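Local coordinates for protein glutamine synthetase (Helicobacter pylori, PDB 5ZLI) that belongs to the glutamine synthetase family, building an assembly of twelve copies in which each chain combines a beta-Grasp domain with a catalytic domain, at residues B[31-34]-B[35-39]; B[62-65]-B[66-69]; B[88-91]-B[92-96]; B[104-108]-B[109-113]; B[448-451]-B[452-456]. All coordinates share one frame; numbering follows the deposited sequence.

How the contacts relate
Five short-range contacts illustrate how local chemistry follows place in a fold. Contacts 1, 2, 3 and 5 are partly buried, while contact 4 lies at the surface and is dominated by charge. Contacts 1 and 3 shape ends of strands that neighbour each other in the beta-Grasp sheet, their centres about 20 Å apart; the first relies on backbone pairing and a carboxylate, the second on two hydroxyls. Contact 2, a turn with an aromatic pair, packs against contacts 1, 4 and 5. Contact 5 is the start of one helix of the catalytic domain, with a buried aromatic side and a polar one. Contacts 1 to 4 all touch a second subunit, whereas no other chain reaches contact 5.

Contact 1. Residues B[31-34]-B[35-39]; sequences FSDI and KGTWN
Phe31 and Asn39 face each other as an antiparallel hydrogen-bonded pair where strands 26-32 and 38-44 meet at their hairpin turn. Asn39 N donates to Phe31 O at 2.8 Å, and Phe31 N donates to Asn39 O at 3.0 Å, which satisfies the backbone N-H and C=O of both residues. The side chains follow suit: a chi1 of 62° folds Phe31 back over its own main chain, and the ring leans across the hairpin to receive CB of Asn39 over one face, 3.9 Å from its centroid, a CH-pi contact. OD1 of Asn39 is satisfied by the backbone N of Met191 of a second subunit.

Beyond the non-hydrogen-bonded pair Ser32 and Trp38 the bonds weaken. Asp33 N makes a weak bond to Thr37 O, 3.3 Å, and OD1 of Asp33 accepts weakly from Thr37 N (2.9 Å) and from Gly36 N (3.4 Å). Gly36 N is also weakly bonded to Asp33 O. The carbonyls of Gly36 and Ile34 accept from the side chains of Gln246 and Asn376. Two weak N-H contacts on one carboxylate oxygen are consistent with an ionised Asp33; the side chain thus takes over, at the turn, from the backbone pairing of the strands.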
# COMPACT_ATOMS: atom_id res chain seq x y z
N PHE B 31 6.58 23.62 -44.16
CA PHE B 31 6.00 23.13 -45.40
C PHE B 31 5.04 22.01 -45.06
O PHE B 31 5.18 21.36 -44.03
CB PHE B 31 7.07 22.65 -46.40
CG PHE B 31 7.91 21.49 -45.91
CD1 PHE B 31 9.00 21.71 -45.08
CD2 PHE B 31 7.61 20.19 -46.30
CE1 PHE B 31 9.78 20.63 -44.64
CE2 PHE B 31 8.41 19.09 -45.85
CZ PHE B 31 9.49 19.31 -45.03
N SER B 32 4.04 21.83 -45.90
CA SER B 32 2.95 20.91 -45.64
C SER B 32 3.04 19.75 -46.61
O SER B 32 3.04 19.95 -47.83
CB SER B 32 1.61 21.64 -45.78
OG SER B 32 1.69 22.93 -45.17
N ASP B 33 3.15 18.54 -46.07
CA ASP B 33 3.04 17.34 -46.89
C ASP B 33 1.59 17.17 -47.31
O ASP B 33 0.73 18.00 -47.02
CB ASP B 33 3.60 16.10 -46.16
CG ASP B 33 2.70 15.59 -45.00
OD1 ASP B 33 1.91 16.33 -44.38
OD2 ASP B 33 2.81 14.37 -44.72
N ILE B 34 1.30 16.10 -48.06
CA ILE B 34 -0.05 15.89 -48.58
C ILE B 34 -1.06 15.76 -47.45
O ILE B 34 -2.15 16.35 -47.51
CB ILE B 34 -0.09 14.68 -49.53
CG1 ILE B 34 0.74 14.97 -50.77
CG2 ILE B 34 -1.54 14.31 -49.95
CD1 ILE B 34 0.89 13.75 -51.63
N LYS B 35 -0.74 14.97 -46.41
CA LYS B 35 -1.69 14.67 -45.32
C LYS B 35 -2.16 15.91 -44.58
O LYS B 35 -3.23 15.88 -43.95
CB LYS B 35 -1.09 13.63 -44.36
CG LYS B 35 -1.20 13.82 -42.81
CD LYS B 35 -1.26 12.40 -42.16
CE LYS B 35 -1.25 12.35 -40.64
NZ LYS B 35 0.20 12.39 -40.20
N GLY B 36 -1.40 17.00 -44.61
CA GLY B 36 -1.76 18.18 -43.84
C GLY B 36 -0.82 18.45 -42.69
O GLY B 36 -1.06 19.38 -41.91
N THR B 37 0.15 17.59 -42.48
CA THR B 37 1.08 17.82 -41.41
C THR B 37 1.99 18.97 -41.74
O THR B 37 2.59 19.02 -42.81
CB THR B 37 1.90 16.57 -41.14
OG1 THR B 37 1.03 15.53 -40.71
CG2 THR B 37 2.96 16.88 -40.08
N TRP B 38 2.13 19.89 -40.81
CA TRP B 38 3.09 20.95 -40.97
C TRP B 38 4.44 20.42 -40.52
O TRP B 38 4.57 19.86 -39.42
CB TRP B 38 2.63 22.17 -40.18
CG TRP B 38 2.93 23.46 -40.81
CD1 TRP B 38 3.36 23.67 -42.08
CD2 TRP B 38 2.82 24.74 -40.20
NE1 TRP B 38 3.55 25.02 -42.30
CE2 TRP B 38 3.21 25.69 -41.16
CE3 TRP B 38 2.43 25.17 -38.93
CZ2 TRP B 38 3.22 27.04 -40.90
CZ3 TRP B 38 2.44 26.50 -38.67
CH2 TRP B 38 2.83 27.43 -39.65
N ASN B 39 5.46 20.59 -41.36
CA ASN B 39 6.79 20.09 -41.09
C ASN B 39 7.76 21.26 -41.06
O ASN B 39 7.45 22.34 -41.57
CB ASN B 39 7.24 19.05 -42.13
CG ASN B 39 6.40 17.81 -42.09
OD1 ASN B 39 6.79 16.83 -41.48
ND2 ASN B 39 5.24 17.82 -42.76

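Contact 2. Residues B[62-65]-B[66-69]; sequences SCFK and GWQG
Trp67 overlaps the side chain of Phe64, its CZ3 lying over one face of the phenyl ring, 4.0 Å above the plane and displaced toward the rim. The turn between them sets the two side chains alongside each other and pointing the same way; in both, the ring leaves on the side of the residue's own N (chi1 -59° for Phe64, -84° for Trp67). Their planes meet obliquely, at 44°, so the pair is neither a parallel stack nor an edge-to-face arrangement. The closest apolar approach is lower down, where CB of Phe64 comes within 3.6 Å of CE3 of Trp67.

The turn is a type II beta turn from Phe64 to Trp67, in the loop joining strands 57-60 and 74-81. Trp67 N closes it on Phe64 O at 3.0 Å, with the donor standing above the carbonyl plane. Gly66, at the third position, has the positive phi for which glycine is well suited in such a turn. Farther back, the chain closes again where CA of Ser62 meets Gln68 O at 3.1 Å in a CA-H...O contact, while OG of Ser62 is bonded to Asp60.

Phe59 packs against both side chains from strand 57-60. Lys112 meets the turn twice, its NZ bonding to Gly66 O and its backbone O accepting from Trp67 NE1. The chemistry is thus divided: aromatic carbon fills the buried side, and the polar groups of the indole and the turn are met by a residue from beyond the loop, which ties that loop to the start of helix 114-128.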
# COMPACT_ATOMS: atom_id res chain seq x y z
N SER B 62 11.83 11.51 -49.66
CA SER B 62 11.43 10.11 -49.67
C SER B 62 10.71 9.70 -48.39
O SER B 62 10.02 8.67 -48.38
CB SER B 62 12.66 9.23 -49.87
OG SER B 62 13.34 9.12 -48.63
N CYS B 63 10.80 10.53 -47.34
CA CYS B 63 10.20 10.29 -46.03
C CYS B 63 8.70 10.58 -45.98
O CYS B 63 8.09 10.34 -44.93
CB CYS B 63 10.86 11.19 -44.98
SG CYS B 63 12.64 11.09 -44.87
N PHE B 64 8.09 11.06 -47.07
CA PHE B 64 6.71 11.51 -47.07
C PHE B 64 5.94 10.62 -48.02
O PHE B 64 6.26 10.56 -49.21
CB PHE B 64 6.63 12.98 -47.50
CG PHE B 64 7.41 13.88 -46.60
CD1 PHE B 64 8.77 14.04 -46.79
CD2 PHE B 64 6.80 14.51 -45.55
CE1 PHE B 64 9.51 14.83 -45.94
CE2 PHE B 64 7.53 15.32 -44.70
CZ PHE B 64 8.89 15.48 -44.90
N LYS B 65 4.96 9.89 -47.48
CA LYS B 65 4.25 8.94 -48.32
C LYS B 65 3.36 9.70 -49.28
O LYS B 65 2.71 10.69 -48.91
CB LYS B 65 3.49 7.90 -47.48
CG LYS B 65 3.24 6.59 -48.29
CD LYS B 65 2.12 5.72 -47.70
CE LYS B 65 1.72 4.52 -48.59
NZ LYS B 65 1.07 4.92 -49.89
N GLY B 66 3.35 9.25 -50.52
CA GLY B 66 2.77 9.97 -51.62
C GLY B 66 3.74 10.84 -52.40
O GLY B 66 3.43 11.22 -53.54
N TRP B 67 4.95 11.06 -51.87
CA TRP B 67 5.95 11.94 -52.49
C TRP B 67 7.02 11.13 -53.16
O TRP B 67 6.65 10.25 -54.03
CB TRP B 67 6.48 12.91 -51.43
CG TRP B 67 5.64 14.10 -51.23
CD1 TRP B 67 4.43 14.33 -51.79
CD2 TRP B 67 6.00 15.29 -50.53
NE1 TRP B 67 3.97 15.57 -51.43
CE2 TRP B 67 4.92 16.19 -50.66
CE3 TRP B 67 7.11 15.69 -49.80
CZ2 TRP B 67 4.92 17.45 -50.07
CZ3 TRP B 67 7.11 16.94 -49.21
CH2 TRP B 67 6.02 17.81 -49.35
N GLN B 68 8.31 11.33 -52.95
CA GLN B 68 9.41 10.80 -53.75
C GLN B 68 9.89 9.43 -53.25
O GLN B 68 9.77 9.10 -52.06
CB GLN B 68 10.57 11.79 -53.75
CG GLN B 68 10.29 13.04 -54.53
CD GLN B 68 10.00 12.77 -55.99
OE1 GLN B 68 10.90 12.44 -56.74
NE2 GLN B 68 8.75 12.93 -56.40
N GLY B 69 10.40 8.60 -54.21
CA GLY B 69 11.20 7.42 -53.89
C GLY B 69 12.64 7.75 -53.51
O GLY B 69 13.17 8.82 -53.79

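Contact 3. Residues B[88-91]-B[92-96]; sequences PFSA and DVSVV
Opposite choices of chi1 bring the hydroxyls of Ser90 and Ser94 to a single carbonyl. In Ser90 a chi1 of 53° tucks OG over the main chain; in Ser94 a chi1 of -45° swings it to the far side of CB from the residue's own C=O. Both then donate to Asp92 O, Ser90 OG at 3.1 Å and Ser94 OG at 3.0 Å. They arrive from opposite faces of the carbonyl plane, each tilted out of it, so the oxygen is gripped from two sides, which should limit rotation of the peptide following Asp92. The two OG atoms are themselves 3.1 Å apart. Carbon joins the cluster as well, since CB of Ser90 lies 3.4 Å from Asp92 O and 3.5 Å from Ser94 OG.

The Asp92 carboxylate has its partner outside: OD2 forms a salt bridge with Lys208 of a second subunit, which also supplies Asp201, whose carboxylate accepts from Ala91 N, and Met200, which packs on Ser90. The hydroxyl-carbonyl cluster thus shapes a bend that also lies at the interface between chains.

Asp87, the last residue of strand 84-87, is met twice, by a weak hydrogen bond between its O and Ser90 OG and by backbone pairing with Ser94, where the chain enters strand 94-103. This is the connection of a beta hairpin, joining the antiparallel strands 84-87 and 94-103 within the sheet of the beta-Grasp domain.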
# COMPACT_ATOMS: atom_id res chain seq x y z
N PRO B 88 6.39 32.49 -31.17
CA PRO B 88 6.45 32.92 -29.76
C PRO B 88 6.90 31.82 -28.83
O PRO B 88 7.49 32.12 -27.78
CB PRO B 88 5.00 33.33 -29.45
CG PRO B 88 4.20 32.49 -30.36
CD PRO B 88 5.00 32.35 -31.64
N PHE B 89 6.70 30.55 -29.21
CA PHE B 89 6.90 29.46 -28.27
C PHE B 89 8.37 29.12 -28.10
O PHE B 89 8.83 28.95 -26.97
CB PHE B 89 6.17 28.21 -28.74
CG PHE B 89 4.73 28.42 -29.01
CD1 PHE B 89 3.87 28.73 -27.97
CD2 PHE B 89 4.22 28.30 -30.30
CE1 PHE B 89 2.51 28.93 -28.20
CE2 PHE B 89 2.88 28.51 -30.55
CZ PHE B 89 2.01 28.82 -29.49
N SER B 90 9.13 29.09 -29.20
CA SER B 90 10.52 28.66 -29.13
C SER B 90 11.30 29.50 -28.12
O SER B 90 11.14 30.72 -28.04
CB SER B 90 11.20 28.73 -30.50
OG SER B 90 11.04 30.00 -31.07
N ALA B 91 12.10 28.81 -27.31
CA ALA B 91 12.89 29.46 -26.27
C ALA B 91 13.84 30.50 -26.87
O ALA B 91 13.89 31.65 -26.41
CB ALA B 91 13.67 28.41 -25.48
N ASP B 92 14.56 30.12 -27.92
CA ASP B 92 15.44 31.03 -28.65
C ASP B 92 14.71 31.54 -29.89
O ASP B 92 13.96 30.79 -30.53
CB ASP B 92 16.76 30.34 -29.03
CG ASP B 92 17.54 29.78 -27.80
OD1 ASP B 92 17.86 28.57 -27.78
OD2 ASP B 92 17.84 30.55 -26.86
N VAL B 93 14.92 32.82 -30.22
CA VAL B 93 14.07 33.50 -31.20
C VAL B 93 14.15 32.84 -32.57
O VAL B 93 15.24 32.68 -33.14
CB VAL B 93 14.41 35.00 -31.26
CG1 VAL B 93 13.77 35.67 -32.46
CG2 VAL B 93 13.95 35.72 -29.99
N SER B 94 12.99 32.53 -33.14
CA SER B 94 12.89 31.84 -34.41
C SER B 94 11.83 32.53 -35.24
O SER B 94 10.78 32.91 -34.71
CB SER B 94 12.47 30.37 -34.25
OG SER B 94 13.19 29.71 -33.22
N VAL B 95 12.08 32.67 -36.54
CA VAL B 95 11.06 33.18 -37.43
C VAL B 95 10.63 32.04 -38.34
O VAL B 95 11.46 31.36 -38.94
CB VAL B 95 11.52 34.41 -38.23
CG1 VAL B 95 12.81 34.14 -38.98
CG2 VAL B 95 10.41 34.87 -39.15
N VAL B 96 9.37 31.87 -38.45
CA VAL B 96 8.84 30.81 -39.29
C VAL B 96 8.58 31.40 -40.66
O VAL B 96 8.13 32.55 -40.78
CB VAL B 96 7.58 30.19 -38.67
CG1 VAL B 96 7.01 29.12 -39.58
CG2 VAL B 96 7.89 29.60 -37.30

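Contact 4. Residues B[104-108]-B[109-113]; sequences VYKNQ and PYEKC
Lys106 and Glu111 cross at about a right angle, and the ammonium group of the first ends on the carboxylate of the second. NZ donates to OE2 of Glu111 in a salt bridge modelled at 2.5 Å, a shortness that data at this resolution cannot establish. The same NZ is shared with Glu449 of helix 448-466, so one lysine would offset two nearby carboxylates. OE1 of Glu111 is held separately, by the hydroxyl of Ser447.

A second neighbour within the loop, Gln108, is looser. It extends obliquely across the carboxylate, and its OE1 stands 3.4 Å from OE2 of Glu111; both are acceptors and no bond joins them. Lys106, Asn107 and Pro109 are all exposed here. Asn107 adopts a left-handed backbone conformation, and together with Gln108 it faces Asp103 as a G1 beta bulge next to the tight turn between strand 94-103 and the short strand 108-109.

Packing is closer on the side of Tyr110. This buried residue begins a type I beta turn, closed by Cys113 N on Tyr110 O at 3.1 Å, and one face of its ring carries CB of Lys112, 3.7 Å above the plane and toward the rim. Met75 and Val101 touch the Tyr110 side chain, and Trp67 meets its ring edge-to-face. Cys113 occupies the N-cap of helix 114-128, its side chain capping a backbone N of the first turn.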
# COMPACT_ATOMS: atom_id res chain seq x y z
N VAL B 104 12.88 19.06 -58.83
CA VAL B 104 14.13 19.34 -59.53
C VAL B 104 14.34 18.36 -60.66
O VAL B 104 15.26 18.55 -61.47
CB VAL B 104 15.35 19.28 -58.59
CG1 VAL B 104 15.21 20.29 -57.46
CG2 VAL B 104 15.55 17.87 -58.07
N TYR B 105 13.50 17.34 -60.77
CA TYR B 105 13.58 16.38 -61.86
C TYR B 105 12.73 16.82 -63.04
O TYR B 105 13.01 16.42 -64.18
CB TYR B 105 13.15 15.00 -61.35
CG TYR B 105 13.92 14.59 -60.11
CD1 TYR B 105 13.30 14.46 -58.87
CD2 TYR B 105 15.29 14.33 -60.17
CE1 TYR B 105 14.03 14.10 -57.73
CE2 TYR B 105 16.02 13.97 -59.05
CZ TYR B 105 15.39 13.86 -57.84
OH TYR B 105 16.13 13.51 -56.73
N LYS B 106 11.74 17.66 -62.81
CA LYS B 106 10.89 18.16 -63.86
C LYS B 106 11.02 19.66 -64.02
O LYS B 106 10.47 20.22 -64.98
CB LYS B 106 9.43 17.77 -63.56
CG LYS B 106 9.31 16.26 -63.40
CD LYS B 106 7.92 15.75 -63.05
CE LYS B 106 7.16 15.15 -64.21
NZ LYS B 106 5.82 14.70 -63.74
N ASN B 107 11.77 20.32 -63.14
CA ASN B 107 12.01 21.75 -63.20
C ASN B 107 10.72 22.56 -63.33
O ASN B 107 10.60 23.47 -64.15
CB ASN B 107 13.02 22.10 -64.29
CG ASN B 107 14.41 21.70 -63.90
OD1 ASN B 107 15.18 22.51 -63.38
ND2 ASN B 107 14.72 20.43 -64.08
N GLN B 108 9.75 22.19 -62.49
CA GLN B 108 8.45 22.83 -62.29
C GLN B 108 8.13 22.76 -60.80
O GLN B 108 8.60 21.84 -60.12
CB GLN B 108 7.36 22.12 -63.11
CG GLN B 108 7.37 20.60 -62.94
CD GLN B 108 6.17 19.91 -63.60
OE1 GLN B 108 5.63 18.95 -63.05
NE2 GLN B 108 5.75 20.40 -64.77
N PRO B 109 7.35 23.73 -60.26
CA PRO B 109 6.86 23.60 -58.88
C PRO B 109 6.19 22.25 -58.68
O PRO B 109 5.39 21.83 -59.50
CB PRO B 109 5.85 24.74 -58.75
CG PRO B 109 6.30 25.74 -59.72
CD PRO B 109 6.90 24.98 -60.88
N TYR B 110 6.48 21.61 -57.54
CA TYR B 110 6.18 20.19 -57.39
C TYR B 110 4.69 19.96 -57.56
O TYR B 110 3.88 20.57 -56.85
CB TYR B 110 6.63 19.70 -56.02
CG TYR B 110 6.62 18.20 -55.80
CD1 TYR B 110 6.79 17.30 -56.85
CD2 TYR B 110 6.48 17.68 -54.52
CE1 TYR B 110 6.80 15.92 -56.62
CE2 TYR B 110 6.49 16.32 -54.27
CZ TYR B 110 6.65 15.44 -55.32
OH TYR B 110 6.66 14.10 -55.01
N GLU B 111 4.34 19.12 -58.52
CA GLU B 111 2.92 18.95 -58.80
C GLU B 111 2.19 18.23 -57.67
O GLU B 111 0.95 18.26 -57.64
CB GLU B 111 2.75 18.26 -60.16
CG GLU B 111 3.16 16.77 -60.23
CD GLU B 111 3.29 16.27 -61.66
OE1 GLU B 111 2.28 16.23 -62.37
OE2 GLU B 111 4.42 15.90 -62.08
N LYS B 112 2.91 17.65 -56.71
CA LYS B 112 2.30 16.97 -55.57
C LYS B 112 2.49 17.75 -54.27
O LYS B 112 2.11 17.25 -53.20
CB LYS B 112 2.88 15.56 -55.42
CG LYS B 112 2.67 14.66 -56.62
CD LYS B 112 2.86 13.19 -56.31
CE LYS B 112 4.31 12.81 -56.30
NZ LYS B 112 4.46 11.33 -56.35
N CYS B 113 2.98 18.99 -54.37
CA CYS B 113 3.10 19.86 -53.22
C CYS B 113 1.75 20.54 -53.02
O CYS B 113 1.35 21.35 -53.86
CB CYS B 113 4.21 20.89 -53.43
SG CYS B 113 4.20 22.22 -52.19

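Contact 5. Residues B[448-451]-B[452-456]; sequences EEFI and QAYQS
Phe450 and Tyr454, one helical turn apart, lie side by side and point the same way. Each has CG anti to its backbone N (chi1 168° for Phe450, -176° for Tyr454), and these matching torsions send both rings off one flank of the helix. The ring planes are inclined at 36° with centroids 5.8 Å apart, an oblique pairing that is neither a stack nor edge-to-face. What lies over the phenyl face is CB of Tyr454, 4.0 Å above the plane and toward the rim, a CH-pi contact. CZ of Phe450 meets CD1 of Tyr454 at 3.9 Å. Leu379 of helix 377-393 packs on both residues, and the phenol of Tyr454 goes on to bond its OH to Ala320 O.

On another flank Glu448 and Gln452 are also one turn apart but arranged differently. Both chains bend at chi2 and cross at a slant, leaving carboxylate and amide in nearly parallel planes with OE2 of Glu448 3.2 Å from NE2 of Gln452. The charge of Glu448 has its stronger partner in Lys441, which forms a salt bridge with OE1.

The backbone keeps the regular i to i+4 hydrogen bonds: Gln452 N to Glu448 O at 3.0 Å, Ala453 N to Glu449 O at 2.9 Å, and likewise Tyr454 N to Phe450 O and Gln455 N to Ile451 O. Ile451, buried, packs against Met433 and Leu434 of helix 426-434. The arrangement is that of an amphipathic alpha helix with i to i+4 side-chain pairs, here the first turns of helix 448-466 in the catalytic domain.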
# COMPACT_ATOMS: atom_id res chain seq x y z
N GLU B 448 -2.63 14.04 -62.68
CA GLU B 448 -3.12 12.69 -62.39
C GLU B 448 -2.15 11.91 -61.52
O GLU B 448 -2.58 11.14 -60.66
CB GLU B 448 -3.41 11.94 -63.68
CG GLU B 448 -3.74 10.45 -63.48
CD GLU B 448 -5.20 10.12 -63.30
OE1 GLU B 448 -6.05 11.05 -63.32
OE2 GLU B 448 -5.49 8.90 -63.17
N GLU B 449 -0.84 12.08 -61.73
CA GLU B 449 0.12 11.45 -60.83
C GLU B 449 -0.24 11.75 -59.38
O GLU B 449 -0.40 10.83 -58.57
CB GLU B 449 1.54 11.88 -61.17
CG GLU B 449 2.23 10.85 -62.07
CD GLU B 449 3.27 11.45 -63.02
OE1 GLU B 449 3.52 10.84 -64.09
OE2 GLU B 449 3.84 12.51 -62.69
N PHE B 450 -0.45 13.03 -59.06
CA PHE B 450 -0.86 13.38 -57.70
C PHE B 450 -2.12 12.62 -57.26
O PHE B 450 -2.15 12.04 -56.18
CB PHE B 450 -1.09 14.89 -57.56
CG PHE B 450 -1.78 15.29 -56.26
CD1 PHE B 450 -1.07 15.40 -55.07
CD2 PHE B 450 -3.16 15.48 -56.21
CE1 PHE B 450 -1.72 15.74 -53.89
CE2 PHE B 450 -3.78 15.81 -55.04
CZ PHE B 450 -3.06 15.92 -53.87
N ILE B 451 -3.19 12.64 -58.08
CA ILE B 451 -4.45 12.01 -57.69
C ILE B 451 -4.24 10.55 -57.35
O ILE B 451 -4.84 10.02 -56.42
CB ILE B 451 -5.51 12.13 -58.80
CG1 ILE B 451 -6.07 13.55 -58.94
CG2 ILE B 451 -6.63 11.09 -58.61
CD1 ILE B 451 -6.89 13.77 -60.23
N GLN B 452 -3.41 9.88 -58.12
CA GLN B 452 -3.16 8.48 -57.83
C GLN B 452 -2.33 8.36 -56.56
O GLN B 452 -2.60 7.50 -55.72
CB GLN B 452 -2.49 7.85 -59.05
CG GLN B 452 -3.41 7.86 -60.28
CD GLN B 452 -4.56 6.85 -60.18
OE1 GLN B 452 -4.32 5.68 -59.84
NE2 GLN B 452 -5.79 7.27 -60.48
N ALA B 453 -1.40 9.29 -56.35
CA ALA B 453 -0.69 9.31 -55.08
C ALA B 453 -1.67 9.57 -53.94
O ALA B 453 -1.72 8.82 -52.97
CB ALA B 453 0.41 10.37 -55.12
N TYR B 454 -2.53 10.57 -54.08
CA TYR B 454 -3.45 10.88 -53.00
C TYR B 454 -4.36 9.70 -52.73
O TYR B 454 -4.68 9.41 -51.59
CB TYR B 454 -4.26 12.13 -53.33
CG TYR B 454 -5.18 12.61 -52.22
CD1 TYR B 454 -4.72 13.52 -51.28
CD2 TYR B 454 -6.51 12.18 -52.14
CE1 TYR B 454 -5.54 13.99 -50.28
CE2 TYR B 454 -7.34 12.65 -51.12
CZ TYR B 454 -6.84 13.56 -50.20
OH TYR B 454 -7.61 14.06 -49.17
N GLN B 455 -4.80 9.03 -53.79
CA GLN B 455 -5.64 7.85 -53.62
C GLN B 455 -4.88 6.74 -52.90
O GLN B 455 -5.39 6.14 -51.96
CB GLN B 455 -6.14 7.38 -54.99
CG GLN B 455 -6.61 5.92 -55.04
CD GLN B 455 -5.53 4.96 -55.53
OE1 GLN B 455 -4.52 5.37 -56.14
NE2 GLN B 455 -5.72 3.66 -55.26
N SER B 456 -3.65 6.48 -53.33
CA SER B 456 -2.83 5.47 -52.69
C SER B 456 -2.54 5.81 -51.23
O SER B 456 -2.50 4.93 -50.36
CB SER B 456 -1.53 5.30 -53.47
OG SER B 456 -0.55 4.57 -52.75